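Long-range contacts in endonuclease 2 (Arabidopsis thaliana, PDB 3W52), which cleaves RNA and single-stranded DNA, and less readily double-stranded DNA, endonucleolytically to 5'-phosphorylated products with the help of three bound divalent metal ions: residues His58-Pro63 and Leu129-Ala134; Ile125-His130 and Asn152-Trp157. All coordinates share one frame; numbering follows the deposited sequence.

Overall arrangement
Both contacts build the metal centre of this largely helical nuclease, and they share Leu129 and His130. Contact 1 is partly buried: its loop-and-strand backbones pair in parallel through hydrogen bonds, with an adenine lying against one side and Pro63 and Ala134 exposed at the far end. Contact 2 is wholly buried and sets the preceding loop against the first turn of helix 153-169, where apolar packing and a shared zinc ion do the joining. His130 connects the two, bonding to the backbone at 58-63 through one ring nitrogen and to zinc beside His154 through the other. The centres of the two contacts lie about 9 Å apart, and a methyl of Val131 packs on the main-chain oxygen of Ile125.

Contact 1: His58-Pro63 and Leu129-Ala134; sequences HYINTP and LHVSYA. With ZN (zinc ion), chain F; ZN (zinc ion), chain G; ADE (adenine), chain E.
The zinc cluster and base-binding site of this S1/P1-type nuclease are edged by a short parallel pairing in which strand 60-62 runs beside the chain leaving the 3-10 turn at His130. Ile60 N donates to His130 O, Ser132 N answers with a longer bond of 3.3 Å to Ile60 O, Thr62 N reaches Ser132 O, and Ala134 N closes the ladder on Thr62 O. Branched Ile60 and Val131 suit these extended positions: they lie side by side on one face of the pairing, Ile60 CB 4.1 Å from Val131 CG1. At the metal end, His130 ND1 gives its proton to His58 O at 2.8 Å. The bond is nearly straight (168°) and the oxygen sits in the imidazole plane, which fixes the ring's rotation and points NE2 at one zinc ion, 2.1 Å away. His58 ND1 binds a second zinc at 2.2 Å, so a single hydrogen bond from the ring of one zinc ligand to the main-chain oxygen of another ties the two metal sites together. Tyr59 lays a ring face against the adenine, whose C6 stands over the ring centre, 3.7 Å from its plane. Tyr59 CG sits between the backbone N and carbonyl carbon (chi1 52°), which turns the ring to the adenine side. Asn61 adds a weak bond from ND2 to adenine N1, 3.4 Å long, while its CB rests on Ala134 CB. At the far end Thr62 OG1 donates to Pro63 O and lies at the edge of the Tyr133 ring. Beyond the pair, Asp45, His120 and Asp124 share zinc with His58. Helix 206-221 backs Ile60 and Thr62 through Ala210 and Ile214 and meets Tyr133 at Cys218, while Asp73 of helix 70-73 touches Ile60 and Thr62.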
# COMPACT_ATOMS: atom_id res chain seq x y z
N HIS A 58 -3.14 -0.83 -9.86
CA HIS A 58 -3.25 -0.89 -8.39
C HIS A 58 -2.93 -2.22 -7.78
O HIS A 58 -2.82 -2.31 -6.53
CB HIS A 58 -4.68 -0.53 -7.95
CG HIS A 58 -5.06 0.88 -8.27
ND1 HIS A 58 -5.32 1.81 -7.27
CD2 HIS A 58 -5.16 1.53 -9.44
CE1 HIS A 58 -5.55 2.99 -7.83
NE2 HIS A 58 -5.47 2.85 -9.15
N TYR A 59 -2.77 -3.28 -8.60
CA TYR A 59 -2.56 -4.58 -7.97
C TYR A 59 -1.73 -5.50 -8.90
O TYR A 59 -1.27 -5.03 -9.94
CB TYR A 59 -3.89 -5.26 -7.69
CG TYR A 59 -4.76 -5.32 -8.94
CD1 TYR A 59 -4.58 -6.35 -9.89
CD2 TYR A 59 -5.71 -4.32 -9.20
CE1 TYR A 59 -5.34 -6.39 -11.06
CE2 TYR A 59 -6.47 -4.37 -10.39
CZ TYR A 59 -6.26 -5.41 -11.29
OH TYR A 59 -7.05 -5.45 -12.45
N ILE A 60 -1.49 -6.71 -8.42
CA ILE A 60 -0.79 -7.76 -9.18
C ILE A 60 -1.62 -9.01 -9.04
O ILE A 60 -2.02 -9.33 -7.94
CB ILE A 60 0.60 -8.08 -8.57
CG1 ILE A 60 1.54 -6.91 -8.81
CG2 ILE A 60 1.20 -9.38 -9.22
CD1 ILE A 60 2.82 -6.97 -8.03
N ASN A 61 -1.92 -9.68 -10.15
CA ASN A 61 -2.64 -10.94 -10.12
C ASN A 61 -1.63 -12.08 -10.28
O ASN A 61 -0.76 -12.03 -11.19
CB ASN A 61 -3.63 -11.04 -11.29
CG ASN A 61 -4.94 -10.34 -11.04
OD1 ASN A 61 -5.58 -9.90 -11.98
ND2 ASN A 61 -5.37 -10.26 -9.81
N THR A 62 -1.68 -13.08 -9.40
CA THR A 62 -0.73 -14.21 -9.53
C THR A 62 -1.50 -15.54 -9.65
O THR A 62 -2.74 -15.63 -9.49
CB THR A 62 0.14 -14.39 -8.25
OG1 THR A 62 -0.74 -14.82 -7.19
CG2 THR A 62 0.74 -13.04 -7.77
N PRO A 63 -0.77 -16.63 -10.00
CA PRO A 63 -1.43 -17.94 -10.07
C PRO A 63 -1.73 -18.31 -8.61
O PRO A 63 -1.27 -17.63 -7.68
CB PRO A 63 -0.31 -18.86 -10.55
CG PRO A 63 0.54 -17.95 -11.41
CD PRO A 63 0.57 -16.64 -10.62
N LEU A 129 -3.54 -8.48 -0.12
CA LEU A 129 -4.46 -8.91 -1.19
C LEU A 129 -4.37 -8.08 -2.45
O LEU A 129 -5.12 -8.36 -3.44
CB LEU A 129 -5.90 -9.01 -0.66
CG LEU A 129 -6.01 -10.21 0.31
CD1 LEU A 129 -7.50 -10.22 0.79
CD2 LEU A 129 -5.65 -11.60 -0.39
N HIS A 130 -3.47 -7.10 -2.50
CA HIS A 130 -3.23 -6.47 -3.79
C HIS A 130 -2.12 -7.22 -4.57
O HIS A 130 -1.76 -6.80 -5.66
CB HIS A 130 -2.83 -5.01 -3.66
CG HIS A 130 -4.03 -4.12 -3.50
ND1 HIS A 130 -4.27 -3.02 -4.30
CD2 HIS A 130 -5.08 -4.21 -2.66
CE1 HIS A 130 -5.43 -2.48 -3.97
NE2 HIS A 130 -5.94 -3.19 -2.97
N VAL A 131 -1.59 -8.30 -3.99
CA VAL A 131 -0.58 -9.13 -4.71
C VAL A 131 -1.10 -10.54 -4.39
O VAL A 131 -0.63 -11.24 -3.46
CB VAL A 131 0.83 -8.95 -4.15
CG1 VAL A 131 1.86 -9.79 -5.08
CG2 VAL A 131 1.22 -7.44 -4.26
N SER A 132 -2.14 -10.95 -5.11
CA SER A 132 -2.73 -12.21 -4.77
C SER A 132 -3.37 -12.84 -5.97
O SER A 132 -3.06 -12.44 -7.11
CB SER A 132 -3.69 -12.09 -3.59
OG SER A 132 -4.74 -11.23 -3.92
N TYR A 133 -4.26 -13.80 -5.72
CA TYR A 133 -4.79 -14.63 -6.81
C TYR A 133 -5.72 -14.04 -7.85
O TYR A 133 -6.73 -13.44 -7.55
CB TYR A 133 -5.48 -15.89 -6.25
CG TYR A 133 -4.67 -16.72 -5.27
CD1 TYR A 133 -3.28 -16.55 -5.11
CD2 TYR A 133 -5.29 -17.72 -4.55
CE1 TYR A 133 -2.55 -17.37 -4.27
CE2 TYR A 133 -4.57 -18.56 -3.71
CZ TYR A 133 -3.21 -18.37 -3.57
OH TYR A 133 -2.55 -19.19 -2.70
N ALA A 134 -5.37 -14.26 -9.10
CA ALA A 134 -6.26 -13.80 -10.15
C ALA A 134 -7.62 -14.55 -10.02
O ALA A 134 -8.70 -14.01 -10.28
CB ALA A 134 -5.63 -14.15 -11.54
ZN ZN F . -5.59 1.75 -5.13
ZN ZN G . -8.01 -2.82 -2.58
N9 ADE E . -8.51 -4.66 -6.36
C8 ADE E . -9.45 -4.40 -7.35
N7 ADE E . -9.49 -5.33 -8.29
C5 ADE E . -8.52 -6.25 -7.89
C6 ADE E . -8.09 -7.44 -8.47
N6 ADE E . -8.60 -7.93 -9.59
N1 ADE E . -7.10 -8.12 -7.84
C2 ADE E . -6.59 -7.61 -6.68
N3 ADE E . -6.91 -6.49 -6.05
C4 ADE E . -7.90 -5.85 -6.71
O HOH W 1 -9.28 -2.62 -4.33

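Contact 2: Ile125-His130 and Asn152-Trp157; sequences IHQPLH and NLHHIW. With ZN (zinc ion), chain G; ADE (adenine), chain E.
Metal coordination joins His130 to His154: each binds the same zinc ion through NE2, and the two nitrogens come within 3.1 Å, His130 NE2 at the edge of the His154 ring and in its plane. The imidazoles are oblique, their planes 40° apart. His154 CG is anti to the backbone N (chi1 -172°), carrying the ring from the helix's first turn to the metal; its ND1 donates to Gly138 O. Apolar contacts fill in behind. Leu129 CD1 touches both Leu153 CG, at 3.9 Å, and Trp157 CD1, at 3.8 Å, while Pro128 CD lies 3.9 Å from Trp157 CE3. Among polar groups, Gln127 OE1 accepts from Leu129 N; its NE2 lies over one face of the His154 ring, toward the rim, and hydrogen-bonds to OD1 of Asp158, another ligand of this zinc. A leucine in place of Gln127 lacks both polar atoms and would probably leave Leu129 N and the Asp158 carboxylate short of a partner, the turn and zinc ligand less firmly held. Asn152 caps the helix, OD1 accepting from His155 N at 2.9 Å. Around these residues, Ala216 of helix 206-221 touches Pro128, Ala221 touches Leu129 and Trp157, and helix 233-262 meets Leu153 and Trp157.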
# COMPACT_ATOMS: atom_id res chain seq x y z
N ILE A 125 0.93 -1.65 -2.96
CA ILE A 125 1.78 -2.84 -3.12
C ILE A 125 2.07 -3.51 -1.76
O ILE A 125 2.61 -4.61 -1.73
CB ILE A 125 3.07 -2.53 -3.90
CG1 ILE A 125 3.68 -3.85 -4.42
CG2 ILE A 125 4.11 -1.86 -3.01
CD1 ILE A 125 4.80 -3.52 -5.52
N HIS A 126 1.76 -2.82 -0.65
CA HIS A 126 1.92 -3.39 0.68
C HIS A 126 0.64 -4.03 1.24
O HIS A 126 0.69 -4.69 2.28
CB HIS A 126 2.47 -2.34 1.69
CG HIS A 126 3.93 -2.11 1.54
ND1 HIS A 126 4.45 -1.26 0.60
CD2 HIS A 126 4.98 -2.73 2.14
CE1 HIS A 126 5.77 -1.34 0.63
NE2 HIS A 126 6.12 -2.22 1.56
N GLN A 127 -0.49 -3.90 0.54
CA GLN A 127 -1.74 -4.56 1.00
C GLN A 127 -1.58 -5.99 0.47
O GLN A 127 -1.51 -6.20 -0.75
CB GLN A 127 -2.96 -3.81 0.34
CG GLN A 127 -4.26 -3.90 1.17
CD GLN A 127 -4.97 -5.25 1.08
OE1 GLN A 127 -4.42 -6.26 1.42
NE2 GLN A 127 -6.23 -5.26 0.63
N PRO A 128 -1.55 -7.01 1.37
CA PRO A 128 -1.37 -8.40 0.90
C PRO A 128 -2.27 -8.84 -0.22
O PRO A 128 -1.79 -9.49 -1.19
CB PRO A 128 -1.62 -9.23 2.16
CG PRO A 128 -0.97 -8.32 3.26
CD PRO A 128 -1.59 -6.95 2.85
N LEU A 129 -3.54 -8.48 -0.12
CA LEU A 129 -4.46 -8.91 -1.19
C LEU A 129 -4.37 -8.08 -2.45
O LEU A 129 -5.12 -8.36 -3.44
CB LEU A 129 -5.90 -9.01 -0.66
CG LEU A 129 -6.01 -10.21 0.31
CD1 LEU A 129 -7.50 -10.22 0.79
CD2 LEU A 129 -5.65 -11.60 -0.39
N HIS A 130 -3.47 -7.10 -2.50
CA HIS A 130 -3.23 -6.47 -3.79
C HIS A 130 -2.12 -7.22 -4.57
O HIS A 130 -1.76 -6.80 -5.66
CB HIS A 130 -2.83 -5.01 -3.66
CG HIS A 130 -4.03 -4.12 -3.50
ND1 HIS A 130 -4.27 -3.02 -4.30
CD2 HIS A 130 -5.08 -4.21 -2.66
CE1 HIS A 130 -5.43 -2.48 -3.97
NE2 HIS A 130 -5.94 -3.19 -2.97
N ASN A 152 -16.52 -8.75 1.66
CA ASN A 152 -15.65 -9.69 0.93
C ASN A 152 -14.27 -9.60 1.59
O ASN A 152 -13.92 -8.63 2.30
CB ASN A 152 -15.60 -9.43 -0.59
CG ASN A 152 -15.07 -8.12 -0.95
OD1 ASN A 152 -13.90 -7.88 -0.83
ND2 ASN A 152 -15.95 -7.22 -1.44
N LEU A 153 -13.44 -10.62 1.37
CA LEU A 153 -12.17 -10.65 2.07
C LEU A 153 -11.25 -9.50 1.64
O LEU A 153 -10.45 -8.98 2.48
CB LEU A 153 -11.50 -12.03 1.84
CG LEU A 153 -10.23 -12.24 2.65
CD1 LEU A 153 -10.51 -12.33 4.16
CD2 LEU A 153 -9.54 -13.55 2.13
N HIS A 154 -11.31 -9.10 0.39
CA HIS A 154 -10.46 -8.00 -0.08
C HIS A 154 -10.78 -6.73 0.72
O HIS A 154 -9.87 -6.05 1.20
CB HIS A 154 -10.63 -7.71 -1.56
CG HIS A 154 -9.63 -6.71 -2.08
ND1 HIS A 154 -8.42 -7.07 -2.66
CD2 HIS A 154 -9.62 -5.36 -2.00
CE1 HIS A 154 -7.73 -5.97 -2.94
NE2 HIS A 154 -8.44 -4.93 -2.53
N HIS A 155 -12.06 -6.43 0.85
CA HIS A 155 -12.50 -5.23 1.58
C HIS A 155 -12.14 -5.29 3.06
O HIS A 155 -11.87 -4.27 3.69
CB HIS A 155 -14.02 -5.08 1.38
CG HIS A 155 -14.56 -3.78 1.88
ND1 HIS A 155 -14.99 -3.60 3.18
CD2 HIS A 155 -14.72 -2.59 1.27
CE1 HIS A 155 -15.39 -2.34 3.35
NE2 HIS A 155 -15.24 -1.71 2.20
N ILE A 156 -12.11 -6.49 3.62
CA ILE A 156 -11.73 -6.66 5.01
C ILE A 156 -10.30 -6.17 5.18
O ILE A 156 -10.00 -5.49 6.17
CB ILE A 156 -11.90 -8.16 5.46
CG1 ILE A 156 -13.41 -8.38 5.67
CG2 ILE A 156 -11.08 -8.50 6.78
CD1 ILE A 156 -13.77 -9.84 5.92
N TRP A 157 -9.43 -6.53 4.26
CA TRP A 157 -8.03 -6.06 4.33
C TRP A 157 -7.84 -4.60 3.90
O TRP A 157 -7.02 -3.90 4.46
CB TRP A 157 -7.10 -6.98 3.48
CG TRP A 157 -6.84 -8.24 4.26
CD1 TRP A 157 -7.69 -9.29 4.46
CD2 TRP A 157 -5.67 -8.51 5.06
NE1 TRP A 157 -7.12 -10.21 5.37
CE2 TRP A 157 -5.89 -9.74 5.73
CE3 TRP A 157 -4.45 -7.81 5.28
CZ2 TRP A 157 -4.95 -10.28 6.61
CZ3 TRP A 157 -3.54 -8.33 6.14
CH2 TRP A 157 -3.78 -9.56 6.81
ZN ZN G . -8.01 -2.82 -2.58
N9 ADE E . -8.51 -4.66 -6.36
C8 ADE E . -9.45 -4.40 -7.35
N7 ADE E . -9.49 -5.33 -8.29
C5 ADE E . -8.52 -6.25 -7.89
C6 ADE E . -8.09 -7.44 -8.47
N6 ADE E . -8.60 -7.93 -9.59
N1 ADE E . -7.10 -8.12 -7.84
C2 ADE E . -6.59 -7.61 -6.68
N3 ADE E . -6.91 -6.49 -6.05
C4 ADE E . -7.90 -5.85 -6.71
O HOH W 1 -9.28 -2.62 -4.33